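Long-range contacts in AtGH3.15 acyl acid amido synthetase (Arabidopsis thaliana, PDB 6E1Q), which joins glutamine, and possibly cysteine, to the auxin precursor indole-3-butyric acid, and glutamine to the herbicide 2,4-DB, in an ATP-dependent reaction: residues M354-V362 with V385-T396; M500-L511 with I525-V533. All coordinates share one frame; numbering follows the deposited sequence.

In the fold
Interaction 1 and interaction 2 illustrate two ways of closing a chain on itself: strand against strand, and helix against sheet. They follow one another along the sequence, the first complete before the second begins, and they belong to the central and C-terminal domains of the GH3 family. Their centres lie about 35 Å apart and their nearest atoms about 14 Å, so neither touches the other. In interaction 1, strands 356-361 and 390-396 pair between strands 379-381 and 404-416, near ATP-binding residues. In interaction 2, helix 497-510 covers strand 529-533 of a separate four-stranded sheet. Each is local to its own domain, one beside the nucleotide site and one away from the known binding sites.

Interaction 1: M354-V362 with V385-T396; sequences MGYFEFLEV and VKIGHDYEPVVT
The F357 ring meets V395 at its edge, CD1 lying 3.8 Å from V395 CG1 near the ring plane, while the carbonyl carbon of G355 sits over one face. V385 CG2 covers one face of the Y391 ring near its rim, and K386 O lies at the edge; the Y391 hydroxyl accepts a hydrogen bond from K386 N. F359 crosses Y391 at about a right angle, with F359 CB 3.6 Å from Y391 CD1, and its CE2 rests against P393 CB; outside the pair, F359 stacks on F422. E361 runs alongside Y391, its CG 3.6 Å from Y391 CE1.

On the other side of the strands, V394 CG1 is anti to its own N (chi1 176°), which leaves CG2 to meet L360 CB at 4.0 Å. A water joins E358 OE1, V394 O and T396 OG1, the last also hydrogen-bonded to R403 N. The carboxylate of E358 also forms salt bridges with K59 and R403, and that of E392 pairs with R405.

Backbone bonds pair Y356 with T396, E358 with V394 and L360 with E392, in both directions each time; the L360 N to E392 O bond is nearly straight at 174°. P393 also lies beside the ATP-binding residues Y326 and D408. This is a twisted antiparallel strand pair of the GH3 central domain, adjoining the nucleotide site.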
loop_
_atom_site.group_PDB
_atom_site.type_symbol
_atom_site.label_atom_id
_atom_site.label_comp_id
_atom_site.label_asym_id
_atom_site.label_seq_id
_atom_site.Cartn_x
_atom_site.Cartn_y
_atom_site.Cartn_z
ATOM N N MET A 354 3.485 1.485 -20.251
ATOM C CA MET A 354 2.285 1.269 -19.445
ATOM C C MET A 354 1.307 2.437 -19.502
ATOM O O MET A 354 0.201 2.325 -18.967
ATOM C CB MET A 354 2.672 0.995 -17.990
ATOM C CG MET A 354 3.648 -0.166 -17.850
ATOM S SD MET A 354 2.999 -1.686 -18.609
ATOM C CE MET A 354 1.626 -2.007 -17.499
ATOM N N GLY A 355 1.680 3.528 -20.146
ATOM C CA GLY A 355 0.858 4.720 -20.201
ATOM C C GLY A 355 1.714 5.891 -20.610
ATOM O O GLY A 355 2.928 5.777 -20.736
ATOM N N TYR A 356 1.057 7.019 -20.859
ATOM C CA TYR A 356 1.752 8.273 -21.136
ATOM C C TYR A 356 1.816 9.072 -19.843
ATOM O O TYR A 356 0.776 9.378 -19.248
ATOM C CB TYR A 356 1.059 9.088 -22.232
ATOM C CG TYR A 356 1.843 10.329 -22.639
ATOM C CD1 TYR A 356 2.972 10.227 -23.444
ATOM C CD2 TYR A 356 1.464 11.595 -22.198
ATOM C CE1 TYR A 356 3.692 11.347 -23.812
ATOM C CE2 TYR A 356 2.186 12.729 -22.559
ATOM C CZ TYR A 356 3.299 12.596 -23.373
ATOM O OH TYR A 356 4.032 13.704 -23.749
ATOM N N PHE A 357 3.031 9.414 -19.423
ATOM C CA PHE A 357 3.293 9.906 -18.075
ATOM C C PHE A 357 3.819 11.329 -18.137
ATOM O O PHE A 357 4.883 11.577 -18.713
ATOM C CB PHE A 357 4.301 9.012 -17.354
ATOM C CG PHE A 357 3.867 7.580 -17.224
ATOM C CD1 PHE A 357 2.831 7.235 -16.374
ATOM C CD2 PHE A 357 4.502 6.581 -17.932
ATOM C CE1 PHE A 357 2.431 5.919 -16.251
ATOM C CE2 PHE A 357 4.122 5.277 -17.802
ATOM C CZ PHE A 357 3.072 4.943 -16.965
ATOM N N GLU A 358 3.086 12.257 -17.539
ATOM C CA GLU A 358 3.568 13.611 -17.318
ATOM C C GLU A 358 3.754 13.846 -15.827
ATOM O O GLU A 358 3.350 13.037 -14.986
ATOM C CB GLU A 358 2.607 14.643 -17.913
ATOM C CG GLU A 358 2.486 14.552 -19.430
ATOM C CD GLU A 358 1.364 15.417 -19.959
ATOM O OE1 GLU A 358 0.184 15.061 -19.737
ATOM O OE2 GLU A 358 1.659 16.455 -20.590
ATOM N N PHE A 359 4.382 14.966 -15.493
ATOM C CA PHE A 359 4.735 15.210 -14.100
ATOM C C PHE A 359 4.512 16.672 -13.775
ATOM O O PHE A 359 5.062 17.560 -14.433
ATOM C CB PHE A 359 6.170 14.776 -13.809
ATOM C CG PHE A 359 6.343 13.291 -13.918
ATOM C CD1 PHE A 359 6.616 12.705 -15.145
ATOM C CD2 PHE A 359 6.119 12.471 -12.819
ATOM C CE1 PHE A 359 6.711 11.328 -15.263
ATOM C CE2 PHE A 359 6.224 11.102 -12.928
ATOM C CZ PHE A 359 6.523 10.533 -14.158
ATOM N N LEU A 360 3.700 16.899 -12.761
ATOM C CA LEU A 360 3.397 18.229 -12.276
ATOM C C LEU A 360 4.376 18.574 -11.158
ATOM O O LEU A 360 4.449 17.860 -10.147
ATOM C CB LEU A 360 1.945 18.251 -11.800
ATOM C CG LEU A 360 1.318 19.473 -11.161
ATOM C CD1 LEU A 360 1.641 20.728 -11.962
ATOM C CD2 LEU A 360 -0.188 19.221 -11.084
ATOM N N GLU A 361 5.151 19.647 -11.352
ATOM C CA GLU A 361 6.046 20.123 -10.301
ATOM C C GLU A 361 5.244 20.461 -9.056
ATOM O O GLU A 361 4.185 21.083 -9.138
ATOM C CB GLU A 361 6.825 21.359 -10.759
ATOM C CG GLU A 361 7.742 21.155 -11.946
ATOM C CD GLU A 361 8.668 22.345 -12.168
ATOM O OE1 GLU A 361 8.250 23.487 -11.885
ATOM O OE2 GLU A 361 9.814 22.142 -12.621
ATOM N N VAL A 362 5.760 20.066 -7.899
ATOM C CA VAL A 362 5.016 20.146 -6.646
ATOM C C VAL A 362 5.367 21.394 -5.843
ATOM O O VAL A 362 4.471 22.092 -5.366
ATOM C CB VAL A 362 5.240 18.864 -5.815
ATOM C CG1 VAL A 362 4.841 19.096 -4.373
ATOM C CG2 VAL A 362 4.459 17.725 -6.425
ATOM N N VAL A 385 12.069 15.386 -16.624
ATOM C CA VAL A 385 12.075 15.543 -15.180
ATOM C C VAL A 385 13.482 15.934 -14.673
ATOM O O VAL A 385 14.501 15.609 -15.294
ATOM C CB VAL A 385 11.569 14.197 -14.627
ATOM C CG1 VAL A 385 12.638 13.447 -13.860
ATOM C CG2 VAL A 385 10.229 14.350 -13.898
ATOM N N LYS A 386 13.536 16.647 -13.542
ATOM C CA LYS A 386 14.777 17.197 -12.985
ATOM C C LYS A 386 15.170 16.446 -11.721
ATOM O O LYS A 386 14.369 16.350 -10.785
ATOM C CB LYS A 386 14.624 18.678 -12.626
ATOM C CG LYS A 386 14.686 19.655 -13.762
ATOM C CD LYS A 386 15.392 20.920 -13.292
ATOM C CE LYS A 386 14.486 22.128 -13.371
ATOM N NZ LYS A 386 14.728 22.919 -14.614
ATOM N N ILE A 387 16.414 15.958 -11.664
ATOM C CA ILE A 387 16.817 15.160 -10.509
ATOM C C ILE A 387 16.776 16.016 -9.252
ATOM O O ILE A 387 17.253 17.156 -9.246
ATOM C CB ILE A 387 18.214 14.558 -10.723
ATOM C CG1 ILE A 387 18.221 13.613 -11.931
ATOM C CG2 ILE A 387 18.657 13.790 -9.476
ATOM C CD1 ILE A 387 17.049 12.647 -11.932
ATOM N N GLY A 388 16.206 15.460 -8.176
ATOM C CA GLY A 388 16.084 16.137 -6.900
ATOM C C GLY A 388 14.801 16.921 -6.699
ATOM O O GLY A 388 14.536 17.347 -5.571
ATOM N N HIS A 389 14.006 17.126 -7.754
ATOM C CA HIS A 389 12.747 17.858 -7.695
ATOM C C HIS A 389 11.562 16.914 -7.466
ATOM O O HIS A 389 11.589 15.736 -7.848
ATOM C CB HIS A 389 12.518 18.635 -8.992
ATOM C CG HIS A 389 13.409 19.827 -9.170
ATOM N ND1 HIS A 389 14.658 19.925 -8.594
ATOM C CD2 HIS A 389 13.225 20.974 -9.863
ATOM C CE1 HIS A 389 15.206 21.080 -8.926
ATOM N NE2 HIS A 389 14.364 21.728 -9.709
ATOM N N ASP A 390 10.499 17.458 -6.864
ATOM C CA ASP A 390 9.317 16.696 -6.466
ATOM C C ASP A 390 8.252 16.844 -7.535
ATOM O O ASP A 390 8.087 17.924 -8.102
ATOM C CB ASP A 390 8.750 17.182 -5.121
ATOM C CG ASP A 390 9.633 16.799 -3.922
ATOM O OD1 ASP A 390 10.597 16.029 -4.096
ATOM O OD2 ASP A 390 9.356 17.259 -2.795
ATOM N N TYR A 391 7.510 15.765 -7.788
ATOM C CA TYR A 391 6.525 15.776 -8.853
ATOM C C TYR A 391 5.312 14.943 -8.473
ATOM O O TYR A 391 5.421 13.953 -7.747
ATOM C CB TYR A 391 7.104 15.224 -10.142
ATOM C CG TYR A 391 8.243 16.016 -10.748
ATOM C CD1 TYR A 391 7.996 17.063 -11.635
ATOM C CD2 TYR A 391 9.562 15.683 -10.472
ATOM C CE1 TYR A 391 9.051 17.777 -12.216
ATOM C CE2 TYR A 391 10.622 16.381 -11.043
ATOM C CZ TYR A 391 10.361 17.425 -11.911
ATOM O OH TYR A 391 11.417 18.103 -12.478
ATOM N N GLU A 392 4.162 15.327 -9.019
ATOM C CA GLU A 392 2.965 14.501 -8.968
ATOM C C GLU A 392 2.726 13.885 -10.339
ATOM O O GLU A 392 2.637 14.627 -11.326
ATOM C CB GLU A 392 1.751 15.330 -8.528
ATOM C CG GLU A 392 0.444 14.540 -8.621
ATOM C CD GLU A 392 -0.799 15.323 -8.198
ATOM O OE1 GLU A 392 -0.747 16.569 -8.065
ATOM O OE2 GLU A 392 -1.840 14.664 -8.011
ATOM N N PRO A 393 2.604 12.566 -10.474
ATOM C CA PRO A 393 2.384 11.994 -11.810
ATOM C C PRO A 393 1.020 12.377 -12.365
ATOM O O PRO A 393 0.036 12.511 -11.634
ATOM C CB PRO A 393 2.488 10.481 -11.581
ATOM C CG PRO A 393 3.184 10.337 -10.250
ATOM C CD PRO A 393 2.701 11.523 -9.443
ATOM N N VAL A 394 0.990 12.571 -13.679
ATOM C CA VAL A 394 -0.189 12.944 -14.442
ATOM C C VAL A 394 -0.266 11.930 -15.577
ATOM O O VAL A 394 0.566 11.961 -16.499
ATOM C CB VAL A 394 -0.086 14.386 -14.970
ATOM C CG1 VAL A 394 -1.267 14.737 -15.833
ATOM C CG2 VAL A 394 0.032 15.376 -13.802
ATOM N N VAL A 395 -1.217 10.998 -15.494
ATOM C CA VAL A 395 -1.194 9.805 -16.332
ATOM C C VAL A 395 -2.305 9.863 -17.365
ATOM O O VAL A 395 -3.421 10.324 -17.098
ATOM C CB VAL A 395 -1.279 8.506 -15.503
ATOM C CG1 VAL A 395 -0.167 8.469 -14.449
ATOM C CG2 VAL A 395 -2.687 8.340 -14.858
ATOM N N THR A 396 -2.032 9.339 -18.533
ATOM C CA THR A 396 -2.962 9.214 -19.607
ATOM C C THR A 396 -2.881 7.746 -19.934
ATOM O O THR A 396 -1.845 7.237 -20.234
ATOM C CB THR A 396 -2.580 10.059 -20.782
ATOM O OG1 THR A 396 -2.832 11.395 -20.455
ATOM C CG2 THR A 396 -3.396 9.732 -21.919
HETATM O O HOH W 1 -0.575 12.425 -19.143
#

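Interaction 2: M500-L511 with I525-V533; sequences MEECCFTVEESL and IGPLEIKVV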
loop_
_atom_site.group_PDB
_atom_site.type_symbol
_atom_site.label_atom_id
_atom_site.label_comp_id
_atom_site.label_asym_id
_atom_site.label_seq_id
_atom_site.Cartn_x
_atom_site.Cartn_y
_atom_site.Cartn_z
ATOM N N MET A 500 9.996 11.242 27.255
ATOM C CA MET A 500 8.722 11.499 26.567
ATOM C C MET A 500 8.551 12.977 26.258
ATOM O O MET A 500 8.089 13.340 25.172
ATOM C CB MET A 500 7.526 10.994 27.396
ATOM C CG MET A 500 7.341 9.482 27.363
ATOM S SD MET A 500 7.544 8.837 25.678
ATOM C CE MET A 500 6.090 9.512 24.857
ATOM N N GLU A 501 8.938 13.843 27.196
ATOM C CA GLU A 501 8.806 15.274 26.960
ATOM C C GLU A 501 9.746 15.734 25.851
ATOM O O GLU A 501 9.395 16.614 25.052
ATOM C CB GLU A 501 9.055 16.035 28.263
ATOM C CG GLU A 501 7.914 15.863 29.278
ATOM C CD GLU A 501 8.124 16.647 30.582
ATOM O OE1 GLU A 501 9.276 16.762 31.063
ATOM O OE2 GLU A 501 7.117 17.146 31.131
ATOM N N GLU A 502 10.946 15.149 25.780
ATOM C CA GLU A 502 11.839 15.481 24.672
ATOM C C GLU A 502 11.303 14.935 23.355
ATOM O O GLU A 502 11.501 15.565 22.307
ATOM C CB GLU A 502 13.255 14.969 24.958
ATOM C CG GLU A 502 14.331 15.423 23.950
ATOM C CD GLU A 502 14.655 16.911 24.030
ATOM O OE1 GLU A 502 14.122 17.587 24.937
ATOM O OE2 GLU A 502 15.458 17.407 23.191
ATOM N N CYS A 503 10.601 13.789 23.386
ATOM C CA CYS A 503 9.931 13.299 22.181
ATOM C C CYS A 503 8.924 14.324 21.671
ATOM O O CYS A 503 8.863 14.612 20.470
ATOM C CB CYS A 503 9.221 11.966 22.452
ATOM S SG CYS A 503 10.369 10.587 22.571
ATOM N N CYS A 504 8.110 14.871 22.580
ATOM C CA CYS A 504 7.141 15.887 22.190
ATOM C C CYS A 504 7.823 17.029 21.458
ATOM O O CYS A 504 7.388 17.445 20.377
ATOM C CB CYS A 504 6.413 16.421 23.421
ATOM S SG CYS A 504 5.287 15.280 24.178
ATOM N N PHE A 505 8.911 17.537 22.041
ATOM C CA PHE A 505 9.645 18.638 21.430
ATOM C C PHE A 505 10.209 18.254 20.068
ATOM O O PHE A 505 10.206 19.067 19.134
ATOM C CB PHE A 505 10.772 19.073 22.354
ATOM C CG PHE A 505 11.732 19.998 21.718
ATOM C CD1 PHE A 505 11.382 21.322 21.489
ATOM C CD2 PHE A 505 12.995 19.555 21.340
ATOM C CE1 PHE A 505 12.287 22.211 20.906
ATOM C CE2 PHE A 505 13.902 20.428 20.743
ATOM C CZ PHE A 505 13.548 21.759 20.529
ATOM N N THR A 506 10.704 17.020 19.938
ATOM C CA THR A 506 11.387 16.629 18.711
ATOM C C THR A 506 10.418 16.570 17.544
ATOM O O THR A 506 10.778 16.933 16.421
ATOM C CB THR A 506 12.086 15.285 18.918
ATOM O OG1 THR A 506 12.959 15.406 20.039
ATOM C CG2 THR A 506 12.908 14.882 17.697
ATOM N N VAL A 507 9.188 16.108 17.787
ATOM C CA VAL A 507 8.137 16.243 16.778
ATOM C C VAL A 507 7.967 17.703 16.389
ATOM O O VAL A 507 7.953 18.052 15.202
ATOM C CB VAL A 507 6.803 15.667 17.284
ATOM C CG1 VAL A 507 5.752 15.755 16.172
ATOM C CG2 VAL A 507 6.954 14.240 17.736
ATOM N N GLU A 508 7.807 18.576 17.391
ATOM C CA GLU A 508 7.541 19.984 17.105
ATOM C C GLU A 508 8.669 20.610 16.311
ATOM O O GLU A 508 8.428 21.357 15.358
ATOM C CB GLU A 508 7.348 20.766 18.395
ATOM C CG GLU A 508 6.100 20.428 19.149
ATOM C CD GLU A 508 5.705 21.542 20.084
ATOM O OE1 GLU A 508 6.478 21.823 21.027
ATOM O OE2 GLU A 508 4.635 22.144 19.870
ATOM N N GLU A 509 9.912 20.322 16.700
ATOM C CA GLU A 509 11.060 20.911 16.033
ATOM C C GLU A 509 11.153 20.444 14.592
ATOM O O GLU A 509 11.800 21.107 13.774
ATOM C CB GLU A 509 12.335 20.561 16.820
ATOM C CG GLU A 509 13.656 21.025 16.224
ATOM C CD GLU A 509 13.947 22.506 16.459
ATOM O OE1 GLU A 509 13.128 23.192 17.109
ATOM O OE2 GLU A 509 15.005 22.982 15.993
ATOM N N SER A 510 10.501 19.321 14.267
ATOM C CA SER A 510 10.498 18.754 12.929
ATOM C C SER A 510 9.340 19.234 12.061
ATOM O O SER A 510 9.311 18.903 10.872
ATOM C CB SER A 510 10.436 17.232 13.006
ATOM O OG SER A 510 11.646 16.673 13.454
ATOM N N LEU A 511 8.372 19.964 12.617
ATOM C CA LEU A 511 7.247 20.419 11.815
ATOM C C LEU A 511 7.669 21.671 11.042
ATOM O O LEU A 511 8.821 22.114 11.119
ATOM C CB LEU A 511 6.021 20.637 12.700
ATOM C CG LEU A 511 5.543 19.399 13.479
ATOM C CD1 LEU A 511 4.435 19.744 14.453
ATOM C CD2 LEU A 511 5.093 18.270 12.565
ATOM N N ILE A 525 -0.690 28.542 18.731
ATOM C CA ILE A 525 -0.551 27.089 18.812
ATOM C C ILE A 525 0.067 26.743 20.158
ATOM O O ILE A 525 1.113 27.290 20.527
ATOM C CB ILE A 525 0.287 26.527 17.648
ATOM C CG1 ILE A 525 -0.440 26.747 16.318
ATOM C CG2 ILE A 525 0.525 25.035 17.829
ATOM C CD1 ILE A 525 0.453 26.640 15.093
ATOM N N GLY A 526 -0.591 25.853 20.900
ATOM C CA GLY A 526 -0.107 25.432 22.193
ATOM C C GLY A 526 0.881 24.281 22.097
ATOM O O GLY A 526 1.254 23.833 21.006
ATOM N N PRO A 527 1.311 23.769 23.251
ATOM C CA PRO A 527 2.387 22.768 23.262
ATOM C C PRO A 527 1.903 21.407 22.782
ATOM O O PRO A 527 0.872 20.905 23.231
ATOM C CB PRO A 527 2.818 22.723 24.736
ATOM C CG PRO A 527 2.157 23.938 25.387
ATOM C CD PRO A 527 0.910 24.165 24.609
ATOM N N LEU A 528 2.671 20.799 21.881
ATOM C CA LEU A 528 2.298 19.489 21.370
ATOM C C LEU A 528 2.236 18.477 22.504
ATOM O O LEU A 528 3.013 18.528 23.462
ATOM C CB LEU A 528 3.281 19.013 20.306
ATOM C CG LEU A 528 2.972 17.667 19.636
ATOM C CD1 LEU A 528 3.236 17.736 18.147
ATOM C CD2 LEU A 528 3.800 16.548 20.268
ATOM N N GLU A 529 1.298 17.545 22.373
ATOM C CA GLU A 529 1.016 16.551 23.393
ATOM C C GLU A 529 1.124 15.165 22.790
ATOM O O GLU A 529 0.570 14.907 21.720
ATOM C CB GLU A 529 -0.386 16.760 23.967
ATOM C CG GLU A 529 -0.819 15.718 24.971
ATOM C CD GLU A 529 -2.114 16.116 25.682
ATOM O OE1 GLU A 529 -2.779 17.078 25.232
ATOM O OE2 GLU A 529 -2.459 15.470 26.691
ATOM N N ILE A 530 1.824 14.270 23.479
ATOM C CA ILE A 530 1.846 12.860 23.127
ATOM C C ILE A 530 1.110 12.105 24.218
ATOM O O ILE A 530 1.423 12.255 25.410
ATOM C CB ILE A 530 3.274 12.316 22.945
ATOM C CG1 ILE A 530 3.937 12.950 21.721
ATOM C CG2 ILE A 530 3.242 10.785 22.821
ATOM C CD1 ILE A 530 5.402 12.557 21.537
ATOM N N LYS A 531 0.119 11.313 23.811
ATOM C CA LYS A 531 -0.619 10.442 24.712
ATOM C C LYS A 531 -0.247 9.003 24.384
ATOM O O LYS A 531 -0.364 8.571 23.231
ATOM C CB LYS A 531 -2.127 10.669 24.594
ATOM C CG LYS A 531 -2.574 12.102 24.959
ATOM C CD LYS A 531 -4.028 12.391 24.558
ATOM C CE LYS A 531 -4.802 13.046 25.681
ATOM N NZ LYS A 531 -5.655 14.182 25.247
ATOM N N VAL A 532 0.257 8.285 25.379
ATOM C CA VAL A 532 0.581 6.876 25.209
ATOM C C VAL A 532 -0.680 6.052 25.430
ATOM O O VAL A 532 -1.360 6.197 26.452
ATOM C CB VAL A 532 1.701 6.464 26.172
ATOM C CG1 VAL A 532 1.951 4.973 26.097
ATOM C CG2 VAL A 532 2.967 7.235 25.827
ATOM N N VAL A 533 -1.011 5.200 24.469
ATOM C CA VAL A 533 -2.216 4.381 24.564
ATOM C C VAL A 533 -1.820 2.945 24.861
ATOM O O VAL A 533 -0.735 2.488 24.490
ATOM C CB VAL A 533 -3.079 4.476 23.292
ATOM C CG1 VAL A 533 -3.685 5.862 23.196
ATOM C CG2 VAL A 533 -2.230 4.181 22.051
#
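The 500-510 part of helix 497-510 lies over strand 529-533 with segment axes 8.1 Å apart at closest and N-to-C directions 130° apart, and the backbones come nearest where C504 faces L528. Alternate residues L528, I530 and V532 send their side chains to the helix, which answers with M500, C504, V507 and E508.

L528 carries the largest share. Its CG stands anti to the backbone N (chi1 -177°), and the branches divide: CD1 meets V507 CG1 at 3.8 Å, while CD2 lies against the backbone of C504, 3.7 Å from C504 O. The side chains of E508 and L528 run antiparallel to one another, flank to flank, and E508 CG comes within 3.4 Å of L528 CB. Beyond CG the glutamate is extended (chi2 -159°), which carries OE2 to L528 N, where it accepts a weak hydrogen bond of 3.1 Å.

Further along, I530 is held between C504 and M500. The thiol sulfur of C504 packs on I530 CG1 at 3.6 Å, and I530 CD1 also reaches C503 CB. M500, bent at chi2 and chi3, brings its methyl CE against I530 CG2 at 3.7 Å and V532 CG2 at 4.0 Å, crossing both side chains at about a right angle. W482 from neighbouring strand 477-485 touches M500 and I530 as well, while A447 and A451 of helix 441-452 back V507.

The chemistry is therefore mainly apolar, with one buried carboxylate at its end. OE2 of E508 also takes a salt bridge from R519 and a hydrogen bond from Y515, and OE1 bonds to S580; such company would be expected to favour the ionised form, which weakly links the helix to the backbone at L528.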